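Local coordinates for protein Pre-mRNA-processing-splicing factor 8 (Cryptococcus neoformans var. grubii serotype A, PDB 6MX6) that contains an intein that probably excises itself from the spliceosomal factor by protein splicing and joins the flanking host segments, at residues N8-L13 against V20-V25; D24-D29 against I44-E49. One frame throughout, in Å; residues are numbered along the deposited sequence.

Contact 1: residues N8-L13 against V20-V25; sequences NGTRLL and VLVEDV
Two backbone hydrogen bonds between Leu-12 and Val-20 tie strand 11-13 to strand 19-21: Leu-12 N reaches Val-20 O at 2.9 Å, and Val-20 N donates in turn to Leu-12 O. Next along the antiparallel register, Arg-11 and Leu-21 form a non-hydrogen-bonded pair. The pairing then gains a third bond, from Val-22 N to Thr-10 O at 2.9 Å, and this carbonyl also receives a CA-H...O contact from Leu-21 CA.

Beyond the paired strands, before Arg-11 on one side and after Leu-21 on the other, a side chain takes over as acceptor. Gly-9 N donates to Glu-23 OE1 at 2.8 Å, meeting the carboxylate on its syn side and 20° out of its plane. A sharp bend at chi2 (-95°) turns the Glu-23 carboxylate back to this backbone N-H. The amide of Asn-8 stacks on the carboxylate with the planes 17° apart, while its OD1 is hydrogen-bonded to Ser-155 OG. Thr-10 OG1 bonds to Gln-7 O, and Arg-11 NE makes a salt bridge with Glu-19.

On the Leu-12 and Val-20 face, Leu-12 CD1 lies 3.9 Å from Val-22 CB and also approaches Val-25 CG2, next to Phe-157 of strand 152-159. On the face of Arg-11 and Leu-21, the aliphatic part of the arginine packs through CG against Leu-21 CD2 at 3.6 Å. The arrangement is a beta hairpin whose second strand runs directly into the 3-10 turn 22-24, within the intein's Hint-type beta fold.

Contact 2: residues D24-D29 against I44-E49; sequences DVQEGD and IVRGEE
Ile-44 packs its CD1 against the backbone of the 24-29 loop, 3.7 Å from Val-25 O and 3.9 Å from Gln-26 C. Its CG1, placed beside the backbone N by chi1 of -43°, approaches Glu-27 N, and its CG2 lies near Val-25 O. The one apolar side-chain pair is Val-25 CG1 with Ile-44 CD1, and both residues also touch Phe-157 of strand 152-159.

No direct hydrogen bond links the segments; two waters carry the polar part. One donates to Val-25 O at 2.7 Å and accepts from Arg-46 NH1, lying in plane at the edge of the guanidinium. The other donates to Glu-27 OE1 at 2.9 Å and accepts from Ile-44 N, while the same carboxylate oxygen takes a direct hydrogen bond from Lys-43 N. Arg-46 NH1 has a further, weak bond to Ser-155 OG. Gln-26 NE2 and Arg-46 NH2 approach to 3.8 Å without bonding, their amide and guanidinium planes 87° apart.

Three hydrogen bonds lie within the loop. Asp-29 N bonds back to Gln-26 O at 3.0 Å, and Gln-26 N gives a nearly straight bond to Asp-29 OD2 from above the carboxylate plane. Bent at chi2 (-44°), the Gln-26 side chain folds back, and its OE1 accepts a hydrogen bond from Glu-27 N at 3.1 Å, the donor lying above the plane of the side-chain carbonyl. Gly-28 takes the positive-phi third position. Residues 26-29 thus form a type II beta turn leading into strand 30-32. Backbone bonds to Ala-41 and the Glu-27 bond to Lys-43 bind the turn directly, and the Ile-44 side chain and the Glu-27 water further, to the long strand 38-49 of the Hint-type beta fold.

In the fold
The centres of contacts 1 and 2 lie about 9 Å apart, on the same side of the centre of the chain. Along the sequence they follow one another and share Asp-24 and Val-25: the hairpin of strands 11-13 and 19-21 comes first, then the loop that enters strand 30-32, and last strand 38-49. They also touch directly, Glu-23 O lying 3.0 Å from Arg-46 NH2. Strand 152-159, the neighbour of 38-49 in the antiparallel sheet, is common ground, with Phe-157 beside both contacts. Contact 1 closes the hairpin; contact 2, with Phe-157 and the approach of Glu-23 to Arg-46, sets it against the four-stranded sheet of the intein.

Contact 1: residues N8-L13 against V20-V25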
loop_
_atom_site.group_PDB
_atom_site.type_symbol
_atom_site.label_atom_id
_atom_site.label_comp_id
_atom_site.label_asym_id
_atom_site.label_seq_id
_atom_site.Cartn_x
_atom_site.Cartn_y
_atom_site.Cartn_z
ATOM N N ASN A 8 -8.491 1.685 -8.356
ATOM C CA ASN A 8 -9.340 2.862 -8.232
ATOM C C ASN A 8 -10.353 2.676 -7.109
ATOM O O ASN A 8 -10.939 1.601 -6.942
ATOM C CB ASN A 8 -10.064 3.144 -9.544
ATOM C CG ASN A 8 -9.163 3.806 -10.577
ATOM O OD1 ASN A 8 -7.947 3.887 -10.400
ATOM N ND2 ASN A 8 -9.759 4.278 -11.662
ATOM N N GLY A 9 -10.569 3.739 -6.353
ATOM C CA GLY A 9 -11.434 3.693 -5.194
ATOM C C GLY A 9 -10.704 3.489 -3.891
ATOM O O GLY A 9 -11.341 3.523 -2.829
ATOM N N THR A 10 -9.393 3.278 -3.936
ATOM C CA THR A 10 -8.601 3.220 -2.717
ATOM C C THR A 10 -8.580 4.602 -2.068
ATOM O O THR A 10 -8.308 5.607 -2.729
ATOM C CB THR A 10 -7.181 2.743 -3.018
ATOM O OG1 THR A 10 -7.210 1.442 -3.638
ATOM C CG2 THR A 10 -6.378 2.672 -1.738
ATOM N N ARG A 11 -8.887 4.650 -0.771
ATOM C CA ARG A 11 -9.019 5.910 -0.043
ATOM C C ARG A 11 -7.701 6.248 0.644
ATOM O O ARG A 11 -7.210 5.472 1.472
ATOM C CB ARG A 11 -10.156 5.816 0.981
ATOM C CG ARG A 11 -11.516 5.511 0.362
ATOM C CD ARG A 11 -12.456 4.823 1.350
ATOM N NE ARG A 11 -12.653 5.620 2.555
ATOM C CZ ARG A 11 -13.359 5.224 3.608
ATOM N NH1 ARG A 11 -13.941 4.031 3.607
ATOM N NH2 ARG A 11 -13.479 6.020 4.662
ATOM N N LEU A 12 -7.136 7.405 0.309
ATOM C CA LEU A 12 -5.889 7.901 0.866
ATOM C C LEU A 12 -6.151 9.147 1.697
ATOM O O LEU A 12 -7.239 9.726 1.658
ATOM C CB LEU A 12 -4.893 8.215 -0.254
ATOM C CG LEU A 12 -4.773 7.114 -1.309
ATOM C CD1 LEU A 12 -3.870 7.539 -2.452
ATOM C CD2 LEU A 12 -4.252 5.834 -0.657
ATOM N N LEU A 13 -5.122 9.579 2.427
ATOM C CA LEU A 13 -5.201 10.760 3.287
ATOM C C LEU A 13 -4.421 11.909 2.659
ATOM O O LEU A 13 -3.234 11.762 2.349
ATOM C CB LEU A 13 -4.654 10.459 4.684
ATOM C CG LEU A 13 -5.497 9.506 5.532
ATOM C CD1 LEU A 13 -4.840 9.239 6.872
ATOM C CD2 LEU A 13 -6.898 10.051 5.712
ATOM N N VAL A 20 -8.976 11.417 0.076
ATOM C CA VAL A 20 -8.991 11.577 -1.378
ATOM C C VAL A 20 -8.892 10.191 -2.004
ATOM O O VAL A 20 -8.129 9.344 -1.533
ATOM C CB VAL A 20 -7.852 12.499 -1.879
ATOM C CG1 VAL A 20 -6.490 12.002 -1.419
ATOM C CG2 VAL A 20 -7.880 12.621 -3.401
ATOM N N LEU A 21 -9.684 9.944 -3.043
ATOM C CA LEU A 21 -9.563 8.677 -3.753
ATOM C C LEU A 21 -8.303 8.701 -4.611
ATOM O O LEU A 21 -7.889 9.751 -5.105
ATOM C CB LEU A 21 -10.796 8.412 -4.616
ATOM C CG LEU A 21 -12.134 8.277 -3.875
ATOM C CD1 LEU A 21 -13.265 8.001 -4.864
ATOM C CD2 LEU A 21 -12.077 7.195 -2.807
ATOM N N VAL A 22 -7.677 7.532 -4.763
ATOM C CA VAL A 22 -6.373 7.474 -5.415
ATOM C C VAL A 22 -6.449 8.051 -6.826
ATOM O O VAL A 22 -5.513 8.715 -7.289
ATOM C CB VAL A 22 -5.828 6.029 -5.419
ATOM C CG1 VAL A 22 -6.766 5.081 -6.175
ATOM C CG2 VAL A 22 -4.439 5.990 -6.033
ATOM N N GLU A 23 -7.562 7.828 -7.522
ATOM C CA GLU A 23 -7.695 8.316 -8.889
ATOM C C GLU A 23 -7.983 9.811 -8.960
ATOM O O GLU A 23 -7.924 10.381 -10.056
ATOM C CB GLU A 23 -8.790 7.546 -9.631
ATOM C CG GLU A 23 -10.206 7.813 -9.143
ATOM C CD GLU A 23 -10.662 6.783 -8.116
ATOM O OE1 GLU A 23 -9.789 6.201 -7.442
ATOM O OE2 GLU A 23 -11.885 6.555 -7.994
ATOM N N ASP A 24 -8.285 10.454 -7.835
ATOM C CA ASP A 24 -8.470 11.901 -7.789
ATOM C C ASP A 24 -7.195 12.640 -7.407
ATOM O O ASP A 24 -7.195 13.875 -7.381
ATOM C CB ASP A 24 -9.592 12.263 -6.808
ATOM C CG ASP A 24 -10.937 11.687 -7.222
ATOM O OD1 ASP A 24 -11.134 11.450 -8.433
ATOM O OD2 ASP A 24 -11.797 11.465 -6.338
ATOM N N VAL A 25 -6.117 11.916 -7.111
ATOM C CA VAL A 25 -4.835 12.541 -6.806
ATOM C C VAL A 25 -4.260 13.144 -8.078
ATOM O O VAL A 25 -4.136 12.460 -9.099
ATOM C CB VAL A 25 -3.870 11.512 -6.205
ATOM C CG1 VAL A 25 -2.472 12.104 -6.061
ATOM C CG2 VAL A 25 -4.400 11.010 -4.856
#

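Contact 2: residues D24-D29 against I44-E49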
loop_
_atom_site.group_PDB
_atom_site.type_symbol
_atom_site.label_atom_id
_atom_site.label_comp_id
_atom_site.label_asym_id
_atom_site.label_seq_id
_atom_site.Cartn_x
_atom_site.Cartn_y
_atom_site.Cartn_z
ATOM N N ASP A 24 -8.285 10.454 -7.835
ATOM C CA ASP A 24 -8.470 11.901 -7.789
ATOM C C ASP A 24 -7.195 12.640 -7.407
ATOM O O ASP A 24 -7.195 13.875 -7.381
ATOM C CB ASP A 24 -9.592 12.263 -6.808
ATOM C CG ASP A 24 -10.937 11.687 -7.222
ATOM O OD1 ASP A 24 -11.134 11.450 -8.433
ATOM O OD2 ASP A 24 -11.797 11.465 -6.338
ATOM N N VAL A 25 -6.117 11.916 -7.111
ATOM C CA VAL A 25 -4.835 12.541 -6.806
ATOM C C VAL A 25 -4.260 13.144 -8.078
ATOM O O VAL A 25 -4.136 12.460 -9.099
ATOM C CB VAL A 25 -3.870 11.512 -6.205
ATOM C CG1 VAL A 25 -2.472 12.104 -6.061
ATOM C CG2 VAL A 25 -4.400 11.010 -4.856
ATOM N N GLN A 26 -3.904 14.423 -8.024
ATOM C CA GLN A 26 -3.371 15.115 -9.189
ATOM C C GLN A 26 -1.959 15.609 -8.912
ATOM O O GLN A 26 -1.496 15.622 -7.772
ATOM C CB GLN A 26 -4.283 16.276 -9.606
ATOM C CG GLN A 26 -5.151 15.944 -10.811
ATOM C CD GLN A 26 -4.374 15.232 -11.921
ATOM O OE1 GLN A 26 -3.278 15.658 -12.313
ATOM N NE2 GLN A 26 -4.941 14.138 -12.427
ATOM N N GLU A 27 -1.277 16.023 -9.985
ATOM C CA GLU A 27 0.125 16.422 -9.893
ATOM C C GLU A 27 0.318 17.525 -8.856
ATOM O O GLU A 27 -0.448 18.491 -8.805
ATOM C CB GLU A 27 0.629 16.887 -11.262
ATOM C CG GLU A 27 2.057 17.416 -11.261
ATOM C CD GLU A 27 3.102 16.335 -11.496
ATOM O OE1 GLU A 27 2.743 15.236 -11.976
ATOM O OE2 GLU A 27 4.291 16.583 -11.202
ATOM N N GLY A 28 1.351 17.372 -8.026
ATOM C CA GLY A 28 1.631 18.308 -6.954
ATOM C C GLY A 28 0.812 18.132 -5.689
ATOM O O GLY A 28 1.088 18.821 -4.698
ATOM N N ASP A 29 -0.179 17.237 -5.679
ATOM C CA ASP A 29 -1.054 17.094 -4.519
ATOM C C ASP A 29 -0.263 16.681 -3.280
ATOM O O ASP A 29 0.726 15.951 -3.353
ATOM C CB ASP A 29 -2.161 16.068 -4.796
ATOM C CG ASP A 29 -3.460 16.719 -5.233
ATOM O OD1 ASP A 29 -3.517 17.967 -5.224
ATOM O OD2 ASP A 29 -4.423 15.994 -5.585
ATOM N N ILE A 44 1.316 11.089 -12.386
ATOM C CA ILE A 44 0.034 10.388 -12.341
ATOM C C ILE A 44 -0.093 9.489 -13.565
ATOM O O ILE A 44 -0.024 9.955 -14.707
ATOM C CB ILE A 44 -1.130 11.385 -12.278
ATOM C CG1 ILE A 44 -0.825 12.517 -11.299
ATOM C CG2 ILE A 44 -2.436 10.671 -11.955
ATOM C CD1 ILE A 44 -0.572 12.067 -9.899
ATOM N N VAL A 45 -0.322 8.196 -13.336
ATOM C CA VAL A 45 -0.502 7.245 -14.424
ATOM C C VAL A 45 -1.728 6.389 -14.131
ATOM O O VAL A 45 -2.165 6.264 -12.985
ATOM C CB VAL A 45 0.742 6.361 -14.626
ATOM C CG1 VAL A 45 1.887 7.188 -15.193
ATOM C CG2 VAL A 45 1.145 5.730 -13.304
ATOM N N ARG A 46 -2.301 5.810 -15.186
ATOM C CA ARG A 46 -3.499 4.996 -15.023
ATOM C C ARG A 46 -3.457 3.812 -15.972
ATOM O O ARG A 46 -2.840 3.868 -17.038
ATOM C CB ARG A 46 -4.791 5.777 -15.288
ATOM C CG ARG A 46 -4.936 7.066 -14.514
ATOM C CD ARG A 46 -6.401 7.405 -14.286
ATOM N NE ARG A 46 -6.609 8.811 -13.943
ATOM C CZ ARG A 46 -6.166 9.395 -12.832
ATOM N NH1 ARG A 46 -5.482 8.702 -11.929
ATOM N NH2 ARG A 46 -6.409 10.682 -12.624
ATOM N N GLY A 47 -4.139 2.744 -15.583
ATOM C CA GLY A 47 -4.261 1.623 -16.493
ATOM C C GLY A 47 -5.361 0.701 -16.026
ATOM O O GLY A 47 -6.152 1.053 -15.156
ATOM N N GLU A 48 -5.397 -0.488 -16.629
ATOM C CA GLU A 48 -6.423 -1.477 -16.327
ATOM C C GLU A 48 -5.824 -2.866 -16.467
ATOM O O GLU A 48 -5.294 -3.197 -17.530
ATOM C CB GLU A 48 -7.625 -1.324 -17.263
ATOM C CG GLU A 48 -8.703 -2.355 -17.021
ATOM C CD GLU A 48 -10.037 -1.977 -17.637
ATOM O OE1 GLU A 48 -10.131 -0.895 -18.255
ATOM O OE2 GLU A 48 -10.995 -2.768 -17.496
ATOM N N GLU A 49 -5.919 -3.677 -15.416
ATOM C CA GLU A 49 -5.362 -5.024 -15.508
ATOM C C GLU A 49 -5.878 -5.860 -14.349
ATOM O O GLU A 49 -6.519 -5.351 -13.428
ATOM C CB GLU A 49 -3.829 -5.012 -15.514
ATOM C CG GLU A 49 -3.200 -4.522 -14.230
ATOM C CD GLU A 49 -1.731 -4.184 -14.404
ATOM O OE1 GLU A 49 -0.881 -4.814 -13.731
ATOM O OE2 GLU A 49 -1.428 -3.293 -15.227
HETATM O O HOH W 1 -4.374 9.756 -9.483
HETATM O O HOH W 2 1.327 13.540 -13.871
#